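Local coordinates for protein CRISPR-associated endonuclease Cas1 (Thermotoga maritima, PDB 4XTK) that probably acts as a metal-dependent double-stranded DNA endonuclease in CRISPR adaptive immunity, working as a homodimer that also assembles with Cas2, at residues 91-99 against 311-319; 106-114 against 217-225. All coordinates share one frame; numbering follows the deposited sequence.

Contact 1: residues 91-99 against 311-319; sequences FLILKQAEH and KLEKHLIGE
Leu92, at the N-cap position of helix 93-101, opens the contact by splaying its two methyls over the last turn of helix 301-316. CD1 lies 3.6 Å from CG of Glu313, the two side chains crossing at about a right angle, so the leucine packs on the aliphatic part of the glutamate. The carboxylate itself is held through OE2 by the backbone N of His212 and through OE1 by His310. The other methyl, CD2, meets CG2 of Ile317 at 3.5 Å.

One turn on, Lys95 lies against Leu316, their CB atoms 4.4 Å apart. Bends at its second and third torsions bring CE within 3.2 Å of the carbonyl O of Leu316, while NZ makes a long salt bridge with Glu98. Gln96 presents its methylene carbon instead: CG is 3.6 Å from CD1 of Leu316, and the amide beyond it reaches past the contact, OE1 accepting from the N of Asp214.

His99 closes the row. Its NE2 gives a weak, bent hydrogen bond to the carbonyl O of Leu316 (3.3 Å, N-H...O 128°), near the C-terminal end of helix 301-316. The ring also meets that of His315 obliquely, with centroids 5.7 Å apart. Leu316 thus lies against Lys95, Gln96 and His99 on one side of helix 93-101.

The axes of the segments 93-99 and 311-316 cross at 77° and approach to 10.5 Å. Helix 103-127 covers His99 and His315 through Ile109, Leu230 of helix 230-252 touches Gln96, and on the side turned from this contact Ile93 and Ala97 pack on the same residues of the second subunit.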
ATOM      1  N   PHE E  91       1.095  10.917   1.930  1.00 40.20           N
ATOM      2  CA  PHE E  91       1.945   9.897   1.340  1.00 39.30           C
ATOM      3  C   PHE E  91       2.993  10.545   0.429  1.00 38.85           C
ATOM      4  O   PHE E  91       2.670  11.357  -0.441  1.00 45.37           O
ATOM      5  CB  PHE E  91       1.071   8.893   0.583  1.00 41.07           C
ATOM      6  CG  PHE E  91       1.799   7.683   0.112  1.00 40.11           C
ATOM      7  CD1 PHE E  91       2.814   7.133   0.872  1.00 42.03           C
ATOM      8  CD2 PHE E  91       1.438   7.061  -1.068  1.00 41.12           C
ATOM      9  CE1 PHE E  91       3.487   6.002   0.444  1.00 38.79           C
ATOM     10  CE2 PHE E  91       2.098   5.931  -1.500  1.00 40.43           C
ATOM     11  CZ  PHE E  91       3.127   5.399  -0.743  1.00 38.87           C
ATOM     12  N   LEU E  92       4.252  10.197   0.657  1.00 36.66           N
ATOM     13  CA  LEU E  92       5.385  10.900   0.056  1.00 39.30           C
ATOM     14  C   LEU E  92       5.943  10.289  -1.240  1.00 36.80           C
ATOM     15  O   LEU E  92       6.992  10.717  -1.724  1.00 38.94           O
ATOM     16  CB  LEU E  92       6.500  11.010   1.089  1.00 38.96           C
ATOM     17  CG  LEU E  92       6.100  11.839   2.305  1.00 37.45           C
ATOM     18  CD1 LEU E  92       7.103  11.641   3.435  1.00 39.10           C
ATOM     19  CD2 LEU E  92       5.984  13.320   1.925  1.00 35.46           C
ATOM     20  N   ILE E  93       5.264   9.282  -1.778  1.00 35.97           N
ATOM     21  CA  ILE E  93       5.776   8.547  -2.929  1.00 37.17           C
ATOM     22  C   ILE E  93       6.182   9.460  -4.107  1.00 44.03           C
ATOM     23  O   ILE E  93       7.238   9.263  -4.711  1.00 41.63           O
ATOM     24  CB  ILE E  93       4.743   7.476  -3.400  1.00 40.37           C
ATOM     25  CG1 ILE E  93       5.344   6.588  -4.486  1.00 39.90           C
ATOM     26  CG2 ILE E  93       3.429   8.099  -3.851  1.00 39.76           C
ATOM     27  CD1 ILE E  93       6.503   5.765  -4.008  1.00 44.31           C
ATOM     28  N   LEU E  94       5.381  10.481  -4.402  1.00 39.11           N
ATOM     29  CA  LEU E  94       5.685  11.381  -5.507  1.00 40.32           C
ATOM     30  C   LEU E  94       6.888  12.253  -5.185  1.00 43.81           C
ATOM     31  O   LEU E  94       7.718  12.523  -6.060  1.00 46.19           O
ATOM     32  CB  LEU E  94       4.476  12.258  -5.847  1.00 41.27           C
ATOM     33  CG  LEU E  94       3.229  11.490  -6.296  1.00 45.52           C
ATOM     34  CD1 LEU E  94       2.120  12.442  -6.703  1.00 43.98           C
ATOM     35  CD2 LEU E  94       3.543  10.509  -7.418  1.00 44.16           C
ATOM     36  N   LYS E  95       6.980  12.706  -3.940  1.00 46.10           N
ATOM     37  CA  LYS E  95       8.105  13.540  -3.545  1.00 44.67           C
ATOM     38  C   LYS E  95       9.376  12.717  -3.631  1.00 46.05           C
ATOM     39  O   LYS E  95      10.417  13.217  -4.059  1.00 45.23           O
ATOM     40  CB  LYS E  95       7.922  14.101  -2.136  1.00 37.34           C
ATOM     41  CG  LYS E  95       6.695  14.982  -1.952  1.00 47.59           C
ATOM     42  CD  LYS E  95       6.723  16.202  -2.847  1.00 59.59           C
ATOM     43  CE  LYS E  95       7.722  17.224  -2.343  1.00 70.12           C
ATOM     44  NZ  LYS E  95       7.664  18.486  -3.123  1.00 79.71           N
ATOM     45  N   GLN E  96       9.268  11.446  -3.241  1.00 39.42           N
ATOM     46  CA  GLN E  96      10.390  10.515  -3.257  1.00 35.07           C
ATOM     47  C   GLN E  96      10.931  10.267  -4.664  1.00 39.50           C
ATOM     48  O   GLN E  96      12.142  10.286  -4.875  1.00 39.79           O
ATOM     49  CB  GLN E  96       9.988   9.177  -2.617  1.00 33.92           C
ATOM     50  CG  GLN E  96       9.955   9.209  -1.091  1.00 32.67           C
ATOM     51  CD  GLN E  96       9.568   7.885  -0.472  1.00 40.26           C
ATOM     52  OE1 GLN E  96       8.443   7.713  -0.002  1.00 44.89           O
ATOM     53  NE2 GLN E  96      10.503   6.942  -0.454  1.00 47.29           N
ATOM     54  N   ALA E  97      10.036  10.016  -5.619  1.00 42.12           N
ATOM     55  CA  ALA E  97      10.445   9.802  -7.005  1.00 41.50           C
ATOM     56  C   ALA E  97      11.113  11.060  -7.510  1.00 42.69           C
ATOM     57  O   ALA E  97      12.180  11.019  -8.152  1.00 42.41           O
ATOM     58  CB  ALA E  97       9.268   9.442  -7.869  1.00 42.67           C
ATOM     59  N   GLU E  98      10.489  12.186  -7.188  1.00 40.58           N
ATOM     60  CA  GLU E  98      11.066  13.468  -7.533  1.00 41.75           C
ATOM     61  C   GLU E  98      12.468  13.639  -6.902  1.00 40.09           C
ATOM     62  O   GLU E  98      13.356  14.141  -7.585  1.00 42.57           O
ATOM     63  CB  GLU E  98      10.140  14.608  -7.118  1.00 42.45           C
ATOM     64  CG  GLU E  98      10.773  15.993  -7.148  1.00 52.40           C
ATOM     65  CD  GLU E  98       9.972  17.019  -6.367  1.00 82.87           C
ATOM     66  OE1 GLU E  98       8.732  16.883  -6.295  1.00 91.64           O
ATOM     67  OE2 GLU E  98      10.590  17.950  -5.805  1.00 90.91           O
ATOM     68  N   HIS E  99      12.750  13.207  -5.665  1.00 41.45           N
ATOM     69  CA  HIS E  99      14.138  13.463  -5.289  1.00 48.71           C
ATOM     70  C   HIS E  99      15.052  12.336  -5.775  1.00 53.07           C
ATOM     71  O   HIS E  99      16.272  12.446  -5.657  1.00 55.46           O
ATOM     72  CB  HIS E  99      14.390  13.686  -3.792  1.00 58.11           C
ATOM     73  CG  HIS E  99      13.559  14.762  -3.184  1.00 68.74           C
ATOM     74  ND1 HIS E  99      13.025  15.799  -3.923  1.00 74.99           N
ATOM     75  CD2 HIS E  99      13.482  15.174  -1.887  1.00 70.90           C
ATOM     76  CE1 HIS E  99      12.435  16.650  -3.114  1.00 65.55           C
ATOM     77  NE2 HIS E  99      12.715  16.299  -1.865  1.00 59.23           N
ATOM     78  N   LYS E 311      13.123  12.745   9.869  1.00 54.87           N
ATOM     79  CA  LYS E 311      14.057  13.719   9.309  1.00 54.01           C
ATOM     80  C   LYS E 311      14.013  13.687   7.792  1.00 48.65           C
ATOM     81  O   LYS E 311      14.100  14.716   7.131  1.00 48.56           O
ATOM     82  CB  LYS E 311      15.484  13.448   9.787  1.00 55.65           C
ATOM     83  CG  LYS E 311      16.061  14.514  10.703  1.00 64.05           C
ATOM     84  CD  LYS E 311      17.469  14.135  11.167  1.00 74.70           C
ATOM     85  CE  LYS E 311      17.451  13.395  12.505  1.00 76.41           C
ATOM     86  NZ  LYS E 311      16.880  14.214  13.614  1.00 80.95           N
ATOM     87  N   LEU E 312      13.890  12.489   7.243  1.00 47.04           N
ATOM     88  CA  LEU E 312      13.815  12.331   5.804  1.00 46.52           C
ATOM     89  C   LEU E 312      12.483  12.868   5.299  1.00 48.95           C
ATOM     90  O   LEU E 312      12.418  13.491   4.238  1.00 51.94           O
ATOM     91  CB  LEU E 312      13.990  10.865   5.410  1.00 40.42           C
ATOM     92  CG  LEU E 312      13.929  10.598   3.907  1.00 41.70           C
ATOM     93  CD1 LEU E 312      15.005  11.408   3.179  1.00 39.39           C
ATOM     94  CD2 LEU E 312      14.050   9.106   3.619  1.00 31.57           C
ATOM     95  N   GLU E 313      11.427  12.619   6.069  1.00 40.42           N
ATOM     96  CA  GLU E 313      10.094  13.112   5.740  1.00 36.01           C
ATOM     97  C   GLU E 313      10.086  14.632   5.635  1.00 48.66           C
ATOM     98  O   GLU E 313       9.552  15.208   4.679  1.00 52.58           O
ATOM     99  CB  GLU E 313       9.073  12.660   6.788  1.00 39.67           C
ATOM    100  CG  GLU E 313       8.643  11.205   6.656  1.00 48.07           C
ATOM    101  CD  GLU E 313       7.601  10.808   7.685  1.00 60.82           C
ATOM    102  OE1 GLU E 313       7.796  11.114   8.882  1.00 74.72           O
ATOM    103  OE2 GLU E 313       6.584  10.192   7.299  1.00 61.50           O
ATOM    104  N   LYS E 314      10.686  15.279   6.624  1.00 49.24           N
ATOM    105  CA  LYS E 314      10.714  16.727   6.638  1.00 48.22           C
ATOM    106  C   LYS E 314      11.555  17.250   5.483  1.00 53.33           C
ATOM    107  O   LYS E 314      11.177  18.222   4.831  1.00 51.14           O
ATOM    108  CB  LYS E 314      11.222  17.240   7.986  1.00 45.08           C
ATOM    109  CG  LYS E 314      10.154  17.159   9.068  1.00 46.20           C
ATOM    110  CD  LYS E 314      10.605  17.756  10.391  1.00 62.73           C
ATOM    111  CE  LYS E 314      11.862  17.095  10.921  1.00 62.42           C
ATOM    112  NZ  LYS E 314      12.107  17.528  12.322  1.00 70.28           N
ATOM    113  N   HIS E 315      12.670  16.582   5.208  1.00 53.75           N
ATOM    114  CA  HIS E 315      13.518  16.954   4.081  1.00 56.73           C
ATOM    115  C   HIS E 315      12.753  16.898   2.758  1.00 57.22           C
ATOM    116  O   HIS E 315      12.824  17.826   1.948  1.00 59.43           O
ATOM    117  CB  HIS E 315      14.741  16.044   4.009  1.00 54.37           C
ATOM    118  CG  HIS E 315      15.564  16.237   2.774  1.00 54.44           C
ATOM    119  ND1 HIS E 315      16.440  17.290   2.616  1.00 52.96           N
ATOM    120  CD2 HIS E 315      15.638  15.511   1.630  1.00 47.63           C
ATOM    121  CE1 HIS E 315      17.024  17.199   1.435  1.00 53.59           C
ATOM    122  NE2 HIS E 315      16.556  16.127   0.819  1.00 48.21           N
ATOM    123  N   LEU E 316      12.014  15.811   2.553  1.00 47.09           N
ATOM    124  CA  LEU E 316      11.306  15.601   1.296  1.00 44.20           C
ATOM    125  C   LEU E 316      10.260  16.680   1.013  1.00 52.06           C
ATOM    126  O   LEU E 316      10.041  17.036  -0.143  1.00 52.20           O
ATOM    127  CB  LEU E 316      10.647  14.220   1.278  1.00 39.97           C
ATOM    128  CG  LEU E 316      11.619  13.043   1.132  1.00 40.22           C
ATOM    129  CD1 LEU E 316      10.911  11.736   1.291  1.00 39.20           C
ATOM    130  CD2 LEU E 316      12.301  13.051  -0.190  1.00 34.45           C
ATOM    131  N   ILE E 317       9.621  17.206   2.054  1.00 53.14           N
ATOM    132  CA  ILE E 317       8.584  18.215   1.851  1.00 53.58           C
ATOM    133  C   ILE E 317       9.090  19.656   1.958  1.00 55.38           C
ATOM    134  O   ILE E 317       8.300  20.592   1.890  1.00 60.38           O
ATOM    135  CB  ILE E 317       7.417  18.042   2.842  1.00 60.82           C
ATOM    136  CG1 ILE E 317       7.867  18.332   4.273  1.00 71.00           C
ATOM    137  CG2 ILE E 317       6.834  16.653   2.732  1.00 60.67           C
ATOM    138  CD1 ILE E 317       6.750  18.211   5.287  1.00 74.71           C
ATOM    139  N   GLY E 318      10.393  19.838   2.136  1.00 60.53           N
ATOM    140  CA  GLY E 318      10.965  21.175   2.124  1.00 69.42           C
ATOM    141  C   GLY E 318      11.053  21.852   3.480  1.00 82.89           C
ATOM    142  O   GLY E 318      11.758  22.850   3.638  1.00 92.30           O
ATOM    143  N   GLU E 319      10.328  21.311   4.455  1.00 87.30           N
ATOM    144  CA  GLU E 319      10.416  21.758   5.843  1.00 91.18           C
ATOM    145  C   GLU E 319      11.693  21.214   6.479  1.00 88.53           C
ATOM    146  O   GLU E 319      11.888  20.007   6.521  1.00 94.07           O
ATOM    147  CB  GLU E 319       9.194  21.282   6.618  1.00 94.33           C
ATOM    148  CG  GLU E 319       8.303  22.378   7.154  1.00100.77           C
ATOM    149  CD  GLU E 319       7.236  21.811   8.063  1.00109.99           C
ATOM    150  OE1 GLU E 319       7.144  20.564   8.134  1.00110.07           O
ATOM    151  OE2 GLU E 319       6.488  22.598   8.686  1.00116.93           O
TER

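Contact 2: residues 106-114 against 217-225; sequences RMLIAREIV and IGYLHETNF
Ile109 lies over one face of the Tyr219 ring: its CD1 methyl sits over the centre of the phenol ring, 3.9 Å from its centroid and 13° off the normal, a CH-pi contact. The CG2 branch of the same isoleucine reaches the root of the ring, 3.7 Å from CG of Tyr219. At the ring's edge lies CG of Arg106. The arginine runs extended from CG to NE, with CG trans to the backbone N (chi1 -178°), which carries its guanidinium to the backbone of the loop. There NE and NH2 grip a single atom side-on, the carbonyl O of Tyr219. The NE bond is nearly straight (2.9 Å, 161°) and uses a lone pair in the carbonyl plane; that from NH2 is longer, 3.3 Å, and tilted from this plane.

Leu220 turns to the next part of the helix. Its CD1 packs 3.7 Å from CG2 of Val114, the side chains at about a right angle, and its CD2 touches CG2 of Ile113 at 3.8 Å, while CB of Ala110 faces the leucine backbone.

Helix 103-127 therefore holds the loop just ahead of His221, a probable manganese ligand. Asp233 of helix 230-252 binds His221 and the backbone N atoms of Tyr219 and Leu220, Met152 of helix 148-166 covers Leu220, and Leu316 of helix 301-316 packs on Tyr219.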
ATOM      1  N   ARG E 106      18.973  13.601  -5.129  1.00 48.29           N
ATOM      2  CA  ARG E 106      19.326  12.251  -4.725  1.00 44.12           C
ATOM      3  C   ARG E 106      20.687  12.250  -4.050  1.00 49.45           C
ATOM      4  O   ARG E 106      20.887  11.571  -3.048  1.00 46.95           O
ATOM      5  CB  ARG E 106      19.331  11.301  -5.923  1.00 38.07           C
ATOM      6  CG  ARG E 106      19.637   9.870  -5.529  1.00 42.80           C
ATOM      7  CD  ARG E 106      19.706   8.945  -6.724  1.00 47.51           C
ATOM      8  NE  ARG E 106      20.246   7.640  -6.350  1.00 53.35           N
ATOM      9  CZ  ARG E 106      20.694   6.740  -7.218  1.00 56.48           C
ATOM     10  NH1 ARG E 106      20.672   7.001  -8.518  1.00 52.37           N
ATOM     11  NH2 ARG E 106      21.171   5.580  -6.788  1.00 57.43           N
ATOM     12  N   MET E 107      21.616  13.022  -4.604  1.00 51.10           N
ATOM     13  CA  MET E 107      22.961  13.106  -4.060  1.00 54.32           C
ATOM     14  C   MET E 107      22.933  13.665  -2.651  1.00 56.10           C
ATOM     15  O   MET E 107      23.622  13.174  -1.760  1.00 62.56           O
ATOM     16  CB  MET E 107      23.861  13.981  -4.940  1.00 52.30           C
ATOM     17  CG  MET E 107      24.806  13.218  -5.861  1.00 56.80           C
ATOM     18  SD  MET E 107      25.877  12.030  -5.025  1.00115.78           S
ATOM     19  CE  MET E 107      26.354  12.955  -3.586  1.00 47.12           C
ATOM     20  N   LEU E 108      22.127  14.701  -2.467  1.00 49.65           N
ATOM     21  CA  LEU E 108      21.973  15.360  -1.179  1.00 47.27           C
ATOM     22  C   LEU E 108      21.521  14.377  -0.087  1.00 50.53           C
ATOM     23  O   LEU E 108      22.063  14.370   1.017  1.00 50.58           O
ATOM     24  CB  LEU E 108      20.977  16.507  -1.320  1.00 45.70           C
ATOM     25  CG  LEU E 108      21.063  17.667  -0.343  1.00 61.42           C
ATOM     26  CD1 LEU E 108      22.500  18.125  -0.248  1.00 58.10           C
ATOM     27  CD2 LEU E 108      20.181  18.802  -0.846  1.00 50.03           C
ATOM     28  N   ILE E 109      20.538  13.540  -0.411  1.00 42.87           N
ATOM     29  CA  ILE E 109      20.005  12.569   0.536  1.00 41.56           C
ATOM     30  C   ILE E 109      21.004  11.446   0.784  1.00 48.65           C
ATOM     31  O   ILE E 109      21.239  11.049   1.928  1.00 51.07           O
ATOM     32  CB  ILE E 109      18.673  11.968   0.038  1.00 44.57           C
ATOM     33  CG1 ILE E 109      17.620  13.071  -0.116  1.00 47.26           C
ATOM     34  CG2 ILE E 109      18.172  10.880   0.989  1.00 34.79           C
ATOM     35  CD1 ILE E 109      16.322  12.609  -0.770  1.00 45.49           C
ATOM     36  N   ALA E 110      21.597  10.943  -0.293  1.00 46.84           N
ATOM     37  CA  ALA E 110      22.573   9.866  -0.186  1.00 45.79           C
ATOM     38  C   ALA E 110      23.809  10.316   0.590  1.00 51.22           C
ATOM     39  O   ALA E 110      24.370   9.557   1.378  1.00 49.01           O
ATOM     40  CB  ALA E 110      22.967   9.366  -1.569  1.00 39.85           C
ATOM     41  N   ARG E 111      24.220  11.558   0.365  1.00 51.81           N
ATOM     42  CA  ARG E 111      25.389  12.113   1.031  1.00 49.49           C
ATOM     43  C   ARG E 111      25.123  12.268   2.524  1.00 54.91           C
ATOM     44  O   ARG E 111      26.046  12.224   3.336  1.00 66.71           O
ATOM     45  CB  ARG E 111      25.768  13.457   0.407  1.00 52.11           C
ATOM     46  CG  ARG E 111      27.215  13.829   0.570  1.00 58.23           C
ATOM     47  CD  ARG E 111      27.482  15.198  -0.012  1.00 67.81           C
ATOM     48  NE  ARG E 111      27.613  15.174  -1.464  1.00 78.70           N
ATOM     49  CZ  ARG E 111      28.739  14.861  -2.095  1.00 83.00           C
ATOM     50  NH1 ARG E 111      29.810  14.523  -1.395  1.00 90.41           N
ATOM     51  NH2 ARG E 111      28.794  14.873  -3.419  1.00 81.38           N
ATOM     52  N   GLU E 112      23.852  12.444   2.877  1.00 50.09           N
ATOM     53  CA  GLU E 112      23.423  12.512   4.273  1.00 48.11           C
ATOM     54  C   GLU E 112      23.561  11.152   4.951  1.00 48.71           C
ATOM     55  O   GLU E 112      24.062  11.055   6.073  1.00 51.03           O
ATOM     56  CB  GLU E 112      21.974  13.002   4.366  1.00 55.75           C
ATOM     57  CG  GLU E 112      21.332  12.875   5.746  1.00 65.04           C
ATOM     58  CD  GLU E 112      21.905  13.845   6.764  1.00 80.36           C
ATOM     59  OE1 GLU E 112      22.638  14.775   6.365  1.00 87.62           O
ATOM     60  OE2 GLU E 112      21.611  13.681   7.968  1.00 86.60           O
ATOM     61  N   ILE E 113      23.099  10.113   4.260  1.00 41.23           N
ATOM     62  CA  ILE E 113      23.217   8.739   4.730  1.00 39.77           C
ATOM     63  C   ILE E 113      24.670   8.396   5.026  1.00 45.04           C
ATOM     64  O   ILE E 113      25.011   7.957   6.121  1.00 56.76           O
ATOM     65  CB  ILE E 113      22.674   7.740   3.691  1.00 39.76           C
ATOM     66  CG1 ILE E 113      21.211   8.037   3.365  1.00 40.01           C
ATOM     67  CG2 ILE E 113      22.825   6.313   4.184  1.00 39.54           C
ATOM     68  CD1 ILE E 113      20.286   7.737   4.487  1.00 36.67           C
ATOM     69  N   VAL E 114      25.523   8.621   4.036  1.00 44.75           N
ATOM     70  CA  VAL E 114      26.932   8.285   4.134  1.00 43.83           C
ATOM     71  C   VAL E 114      27.612   9.060   5.256  1.00 47.94           C
ATOM     72  O   VAL E 114      28.360   8.490   6.048  1.00 49.15           O
ATOM     73  CB  VAL E 114      27.654   8.560   2.796  1.00 43.74           C
ATOM     74  CG1 VAL E 114      29.164   8.426   2.955  1.00 43.28           C
ATOM     75  CG2 VAL E 114      27.134   7.618   1.724  1.00 40.85           C
ATOM     76  N   ILE E 217      11.489   3.008  -2.634  1.00 31.12           N
ATOM     77  CA  ILE E 217      12.417   3.945  -3.244  1.00 38.96           C
ATOM     78  C   ILE E 217      13.516   4.342  -2.272  1.00 36.27           C
ATOM     79  O   ILE E 217      13.249   4.995  -1.274  1.00 31.29           O
ATOM     80  CB  ILE E 217      11.696   5.219  -3.748  1.00 35.34           C
ATOM     81  CG1 ILE E 217      10.665   4.860  -4.817  1.00 36.46           C
ATOM     82  CG2 ILE E 217      12.693   6.214  -4.292  1.00 36.14           C
ATOM     83  CD1 ILE E 217       9.874   6.043  -5.315  1.00 45.29           C
ATOM     84  N   GLY E 218      14.747   3.932  -2.569  1.00 37.29           N
ATOM     85  CA  GLY E 218      15.918   4.355  -1.818  1.00 39.23           C
ATOM     86  C   GLY E 218      16.783   5.370  -2.561  1.00 46.33           C
ATOM     87  O   GLY E 218      16.449   5.787  -3.670  1.00 49.07           O
ATOM     88  N   TYR E 219      17.903   5.760  -1.957  1.00 37.71           N
ATOM     89  CA  TYR E 219      18.726   6.853  -2.469  1.00 34.07           C
ATOM     90  C   TYR E 219      20.196   6.473  -2.595  1.00 40.68           C
ATOM     91  O   TYR E 219      20.768   6.549  -3.692  1.00 45.96           O
ATOM     92  CB  TYR E 219      18.535   8.091  -1.591  1.00 34.37           C
ATOM     93  CG  TYR E 219      17.105   8.553  -1.686  1.00 41.85           C
ATOM     94  CD1 TYR E 219      16.658   9.246  -2.807  1.00 37.36           C
ATOM     95  CD2 TYR E 219      16.179   8.228  -0.701  1.00 42.85           C
ATOM     96  CE1 TYR E 219      15.340   9.639  -2.928  1.00 37.69           C
ATOM     97  CE2 TYR E 219      14.859   8.621  -0.810  1.00 44.74           C
ATOM     98  CZ  TYR E 219      14.445   9.325  -1.926  1.00 41.90           C
ATOM     99  OH  TYR E 219      13.135   9.712  -2.037  1.00 43.06           O
ATOM    100  N   LEU E 220      20.819   6.109  -1.478  1.00 42.35           N
ATOM    101  CA  LEU E 220      22.173   5.565  -1.517  1.00 49.13           C
ATOM    102  C   LEU E 220      22.194   4.274  -2.339  1.00 48.24           C
ATOM    103  O   LEU E 220      23.048   4.089  -3.208  1.00 57.91           O
ATOM    104  CB  LEU E 220      22.706   5.311  -0.104  1.00 53.31           C
ATOM    105  CG  LEU E 220      24.160   4.826  -0.084  1.00 50.96           C
ATOM    106  CD1 LEU E 220      25.057   5.821  -0.808  1.00 45.75           C
ATOM    107  CD2 LEU E 220      24.668   4.533   1.333  1.00 47.60           C
ATOM    108  N   HIS E 221      21.249   3.384  -2.059  1.00 42.29           N
ATOM    109  CA  HIS E 221      21.050   2.197  -2.882  1.00 44.74           C
ATOM    110  C   HIS E 221      20.260   2.546  -4.132  1.00 52.98           C
ATOM    111  O   HIS E 221      19.346   3.371  -4.095  1.00 61.50           O
ATOM    112  CB  HIS E 221      20.334   1.103  -2.093  1.00 37.23           C
ATOM    113  CG  HIS E 221      21.129   0.579  -0.942  1.00 42.42           C
ATOM    114  ND1 HIS E 221      21.310   1.289   0.224  1.00 37.69           N
ATOM    115  CD2 HIS E 221      21.824  -0.578  -0.787  1.00 45.12           C
ATOM    116  CE1 HIS E 221      22.064   0.591   1.055  1.00 31.30           C
ATOM    117  NE2 HIS E 221      22.392  -0.543   0.458  1.00 41.02           N
ATOM    118  N   GLU E 222      20.622   1.919  -5.243  1.00 48.05           N
ATOM    119  CA  GLU E 222      19.895   2.112  -6.486  1.00 54.01           C
ATOM    120  C   GLU E 222      18.459   1.615  -6.328  1.00 51.95           C
ATOM    121  O   GLU E 222      18.227   0.547  -5.765  1.00 38.91           O
ATOM    122  CB  GLU E 222      20.599   1.379  -7.633  1.00 58.74           C
ATOM    123  CG  GLU E 222      20.147   1.806  -9.018  1.00 70.67           C
ATOM    124  CD  GLU E 222      20.655   0.886 -10.118  1.00 92.44           C
ATOM    125  OE1 GLU E 222      19.852   0.086 -10.640  1.00 97.36           O
ATOM    126  OE2 GLU E 222      21.854   0.963 -10.460  1.00103.83           O
ATOM    127  N   THR E 223      17.492   2.366  -6.838  1.00 49.89           N
ATOM    128  CA  THR E 223      16.133   1.860  -6.800  1.00 44.50           C
ATOM    129  C   THR E 223      15.974   1.049  -8.075  1.00 47.74           C
ATOM    130  O   THR E 223      15.903   1.585  -9.177  1.00 55.63           O
ATOM    131  CB  THR E 223      15.072   2.979  -6.712  1.00 43.97           C
ATOM    132  OG1 THR E 223      15.252   3.714  -5.496  1.00 40.98           O
ATOM    133  CG2 THR E 223      13.655   2.393  -6.727  1.00 35.44           C
ATOM    134  N   ASN E 224      15.898  -0.260  -7.881  1.00 45.94           N
ATOM    135  CA  ASN E 224      15.956  -1.250  -8.943  1.00 49.36           C
ATOM    136  C   ASN E 224      14.916  -2.301  -8.596  1.00 47.05           C
ATOM    137  O   ASN E 224      14.001  -2.019  -7.830  1.00 40.49           O
ATOM    138  CB  ASN E 224      17.359  -1.852  -9.112  1.00 50.02           C
ATOM    139  CG  ASN E 224      17.919  -2.433  -7.832  1.00 50.31           C
ATOM    140  OD1 ASN E 224      17.187  -2.718  -6.891  1.00 62.71           O
ATOM    141  ND2 ASN E 224      19.232  -2.617  -7.798  1.00 34.46           N
ATOM    142  N   PHE E 225      15.007  -3.481  -9.193  1.00 48.71           N
ATOM    143  CA  PHE E 225      13.929  -4.456  -9.074  1.00 46.40           C
ATOM    144  C   PHE E 225      13.941  -5.198  -7.743  1.00 46.02           C
ATOM    145  O   PHE E 225      13.149  -6.110  -7.512  1.00 55.82           O
ATOM    146  CB  PHE E 225      13.986  -5.421 -10.249  1.00 43.69           C
ATOM    147  CG  PHE E 225      13.444  -4.826 -11.505  1.00 47.96           C
ATOM    148  CD1 PHE E 225      14.204  -3.939 -12.242  1.00 55.44           C
ATOM    149  CD2 PHE E 225      12.156  -5.112 -11.922  1.00 43.32           C
ATOM    150  CE1 PHE E 225      13.701  -3.371 -13.387  1.00 62.37           C
ATOM    151  CE2 PHE E 225      11.647  -4.548 -13.068  1.00 49.32           C
ATOM    152  CZ  PHE E 225      12.421  -3.675 -13.800  1.00 59.04           C
TER

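Contact 2 is nested along the chain within the loop closed by contact 1, and their centres lie 13 Å apart on the same side of the chain's centre. Helices 93-101 and 103-127 follow each other directly and supply one segment to each. The contacts touch: Gln96 O and Tyr219 OH, 3.1 Å apart, probably share a hydrogen bond. Helix 301-316 and helix 93-101 thus both adjoin helix 103-127 and the loop bearing His221, which lies close to Glu236, while Val114 lies near Glu155, both also probable metal ligands. Both contacts also reach the second subunit, so helix packing, dimer interface and probable nuclease site adjoin in this helical part of Cas1.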